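Local coordinates for protein tRNA (cytidine-2'-O-)-methyltransferase TrmJ (Sulfolobus acidocaldarius, PDB 4CNG) that catalyses the 2'-O-methylation of cytidine at position 32 of tRNA, using S-adenosyl-L-methionine as methyl donor and working as a homodimer, at residues A[26-31]-A[52-57]. The protein carries 1 engineered substitution. Sequence-based numbering, arbitrary orientation. Where two conformers were deposited one is given.
Sequences VIVEPE and YVVNPK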
ATOM      1  N   VAL A  26      10.445   9.226  -6.461  1.00  9.15           N
ATOM      2  CA  VAL A  26      11.851   9.099  -6.068  1.00  8.70           C
ATOM      3  C   VAL A  26      11.943   8.196  -4.852  1.00  8.72           C
ATOM      4  O   VAL A  26      11.379   8.492  -3.820  1.00 10.29           O
ATOM      5  CB  VAL A  26      12.486  10.494  -5.749  1.00  9.80           C
ATOM      6  CG1 VAL A  26      13.920  10.317  -5.284  1.00 11.29           C
ATOM      7  CG2 VAL A  26      12.359  11.433  -6.922  1.00 10.75           C
ATOM      8  N   ILE A  27      12.689   7.100  -5.004  1.00  8.76           N
ATOM      9  CA  ILE A  27      12.900   6.158  -3.931  1.00  8.43           C
ATOM     10  C   ILE A  27      14.377   6.221  -3.536  1.00  8.83           C
ATOM     11  O   ILE A  27      15.240   5.963  -4.353  1.00  9.60           O
ATOM     12  CB  ILE A  27      12.504   4.722  -4.329  1.00  9.33           C
ATOM     13  CG1 ILE A  27      11.139   4.655  -5.002  1.00 10.51           C
ATOM     14  CG2 ILE A  27      12.574   3.794  -3.150  1.00 10.98           C
ATOM     15  CD1 ILE A  27      10.004   5.130  -4.125  1.00 10.11           C
ATOM     16  N   VAL A  28      14.636   6.545  -2.287  1.00  8.76           N
ATOM     17  CA  VAL A  28      16.008   6.785  -1.817  1.00  9.47           C
ATOM     18  C   VAL A  28      16.590   5.526  -1.179  1.00  8.92           C
ATOM     19  O   VAL A  28      16.132   5.048  -0.146  1.00 10.72           O
ATOM     20  CB  VAL A  28      16.058   7.948  -0.844  1.00 10.00           C
ATOM     21  CG1 VAL A  28      17.493   8.224  -0.369  1.00 11.79           C
ATOM     22  CG2 VAL A  28      15.473   9.192  -1.464  1.00 11.71           C
ATOM     23  N   GLU A  29      17.633   4.985  -1.820  1.00  9.80           N
ATOM     24  CA  GLU A  29      18.409   3.856  -1.316  1.00 10.50           C
ATOM     25  C   GLU A  29      17.567   2.673  -0.848  1.00 10.51           C
ATOM     26  O   GLU A  29      17.758   2.166   0.256  1.00 11.67           O
ATOM     27  CB  GLU A  29      19.407   4.329  -0.255  1.00 12.29           C
ATOM     28  CG  GLU A  29      20.454   5.275  -0.845  1.00 14.05           C
ATOM     29  CD  GLU A  29      21.584   5.671   0.103  1.00 16.84           C
ATOM     30  OE1 GLU A  29      21.408   5.588   1.328  1.00 18.30           O
ATOM     31  OE2 GLU A  29      22.648   6.099  -0.394  1.00 24.73           O
ATOM     32  N   PRO A  30      16.673   2.197  -1.704  1.00 11.15           N
ATOM     33  CA  PRO A  30      15.870   1.032  -1.266  1.00 12.44           C
ATOM     34  C   PRO A  30      16.745  -0.154  -1.013  1.00 11.39           C
ATOM     35  O   PRO A  30      17.662  -0.470  -1.782  1.00 12.79           O
ATOM     36  CB  PRO A  30      14.917   0.807  -2.413  1.00 13.98           C
ATOM     37  CG  PRO A  30      15.667   1.372  -3.593  1.00 13.85           C
ATOM     38  CD  PRO A  30      16.392   2.599  -3.067  1.00 12.17           C
ATOM     39  N   GLU A  31      16.363  -0.898   0.016  1.00 12.65           N
ATOM     40  CA  GLU A  31      17.127  -2.020   0.515  1.00 13.88           C
ATOM     41  C   GLU A  31      16.511  -3.375   0.091  1.00 14.19           C
ATOM     42  O   GLU A  31      17.235  -4.341  -0.122  1.00 17.49           O
ATOM     43  CB  GLU A  31      17.195  -1.908   2.052  1.00 15.92           C
ATOM     44  CG  GLU A  31      17.910  -0.637   2.518  1.00 16.00           C
ATOM     45  CD  GLU A  31      17.627  -0.131   3.936  1.00 19.46           C
ATOM     46  OE1 GLU A  31      16.749  -0.653   4.634  1.00 27.73           O
ATOM     47  OE2 GLU A  31      18.345   0.801   4.376  1.00 20.68           O
ATOM     48  N   TYR A  52      12.567   7.406 -10.394  1.00 10.36           N
ATOM     49  CA  TYR A  52      13.987   7.509 -10.055  1.00 10.58           C
ATOM     50  C   TYR A  52      14.278   6.744  -8.788  1.00 11.17           C
ATOM     51  O   TYR A  52      13.528   6.825  -7.815  1.00 11.95           O
ATOM     52  CB  TYR A  52      14.390   8.996  -9.835  1.00 11.34           C
ATOM     53  CG  TYR A  52      14.641   9.778 -11.066  1.00 13.22           C
ATOM     54  CD1 TYR A  52      13.649  10.076 -11.956  1.00 16.00           C
ATOM     55  CD2 TYR A  52      15.885  10.320 -11.295  1.00 18.99           C
ATOM     56  CE1 TYR A  52      13.873  10.826 -13.082  1.00 19.99           C
ATOM     57  CE2 TYR A  52      16.143  11.087 -12.418  1.00 20.20           C
ATOM     58  CZ  TYR A  52      15.109  11.385 -13.287  1.00 22.10           C
ATOM     59  OH  TYR A  52      15.341  12.143 -14.414  1.00 33.00           O
ATOM     60  N   VAL A  53      15.423   6.079  -8.769  0.50 10.86           N
ATOM     61  CA  VAL A  53      15.884   5.371  -7.612  0.50 10.50           C
ATOM     62  C   VAL A  53      17.322   5.823  -7.349  0.50 10.51           C
ATOM     63  O   VAL A  53      18.160   5.782  -8.242  0.50 12.39           O
ATOM     64  CB  VAL A  53      15.775   3.859  -7.830  0.50 10.83           C
ATOM     65  CG1 VAL A  53      16.302   3.119  -6.633  0.50 11.04           C
ATOM     66  CG2 VAL A  53      14.316   3.468  -8.001  0.50 13.63           C
ATOM     67  N   VAL A  54      17.562   6.302  -6.142  1.00  9.94           N
ATOM     68  CA  VAL A  54      18.856   6.816  -5.738  1.00 10.51           C
ATOM     69  C   VAL A  54      19.652   5.675  -5.100  1.00 10.95           C
ATOM     70  O   VAL A  54      19.242   5.095  -4.101  1.00 11.13           O
ATOM     71  CB  VAL A  54      18.675   7.948  -4.740  1.00 10.80           C
ATOM     72  CG1 VAL A  54      20.036   8.476  -4.327  1.00 13.40           C
ATOM     73  CG2 VAL A  54      17.828   9.079  -5.287  1.00 13.47           C
ATOM     74  N   ASN A  55      20.824   5.365  -5.670  1.00 11.59           N
ATOM     75  CA  ASN A  55      21.789   4.434  -5.087  1.00 12.74           C
ATOM     76  C   ASN A  55      21.099   3.175  -4.498  1.00 11.83           C
ATOM     77  O   ASN A  55      21.190   2.903  -3.316  1.00 12.22           O
ATOM     78  CB  ASN A  55      22.617   5.140  -4.009  1.00 13.73           C
ATOM     79  CG  ASN A  55      23.736   4.286  -3.482  1.00 14.48           C
ATOM     80  OD1 ASN A  55      24.256   3.428  -4.208  1.00 17.70           O
ATOM     81  ND2 ASN A  55      24.078   4.460  -2.211  1.00 16.07           N
ATOM     82  N   PRO A  56      20.404   2.393  -5.331  1.00 13.48           N
ATOM     83  CA  PRO A  56      19.682   1.232  -4.824  1.00 12.60           C
ATOM     84  C   PRO A  56      20.641   0.219  -4.203  1.00 12.51           C
ATOM     85  O   PRO A  56      21.686  -0.074  -4.762  1.00 14.32           O
ATOM     86  CB  PRO A  56      18.996   0.684  -6.066  1.00 15.19           C
ATOM     87  CG  PRO A  56      19.820   1.146  -7.215  1.00 15.39           C
ATOM     88  CD  PRO A  56      20.277   2.515  -6.790  1.00 15.44           C
ATOM     89  N   LYS A  57      20.253  -0.326  -3.078  1.00 13.25           N
ATOM     90  CA  LYS A  57      20.964  -1.424  -2.415  1.00 14.09           C
ATOM     91  C   LYS A  57      20.372  -2.799  -2.794  1.00 14.70           C
ATOM     92  O   LYS A  57      21.102  -3.753  -2.937  1.00 16.88           O
ATOM     93  CB  LYS A  57      21.029  -1.237  -0.915  1.00 16.32           C
ATOM     94  CG  LYS A  57      21.450   0.170  -0.471  1.00 24.93           C
ATOM     95  CD  LYS A  57      22.708   0.640  -1.125  1.00 30.29           C
ATOM     96  CE  LYS A  57      23.121   2.007  -0.614  1.00 77.71           C
ATOM     97  NZ  LYS A  57      22.607   2.056   0.746  1.00100.85           N
TER
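Glu-29, just past the end of strand 26-28, reaches across to Asn-55: ND2 of Asn-55 donates a nearly straight hydrogen bond (2.8 Å) to Glu-29 OE2. OE2 lies close to the amide plane of Asn-55, whereas the amide meets the carboxylate from above its plane, the two flat groups being turned 67° apart. With CG beside the backbone N (chi1 -64°) and the chain extended beyond it, Glu-29 lays its CG over the carbonyl oxygens of Val-54 and Asn-55. Lys-57, bent at chi2 (-52°), runs alongside in the same direction, and its NZ makes a long salt bridge to Glu-29 OE1 (3.8 Å). Under this polar layer, Pro-30 presses CG and CD against Val-53 CG1, each at 3.6 Å, while its CG also approaches Pro-56 CB. On the face carrying Val-26 and Val-54, CG1 of the former meets CG2 of the latter at 4.1 Å, and Ala-87 of helix 84-87 packs on both.

Backbone hydrogen bonds set the parallel register of Val-26, Ile-27 and Val-28 against Tyr-52, Val-53 and Val-54. Tyr-52 O accepts from Ile-27 N, Ile-27 O from Val-54 N, and Val-54 O from Glu-29 N (2.8 Å). Past the strand ends, Lys-57 N still binds Pro-30 O (2.9 Å). These neighbouring strands of the SPOUT sheet are joined through helix 33-45 as a beta-alpha-beta unit. Arg-132, next to the probable cofactor-binding Gly-131, forms a salt bridge with Glu-29 OE1. One carboxylate thus gathers an amide, the Arg-132 guanidinium and, at longer range, the Lys-57 ammonium, an environment expected to keep it ionised and tie together three loops.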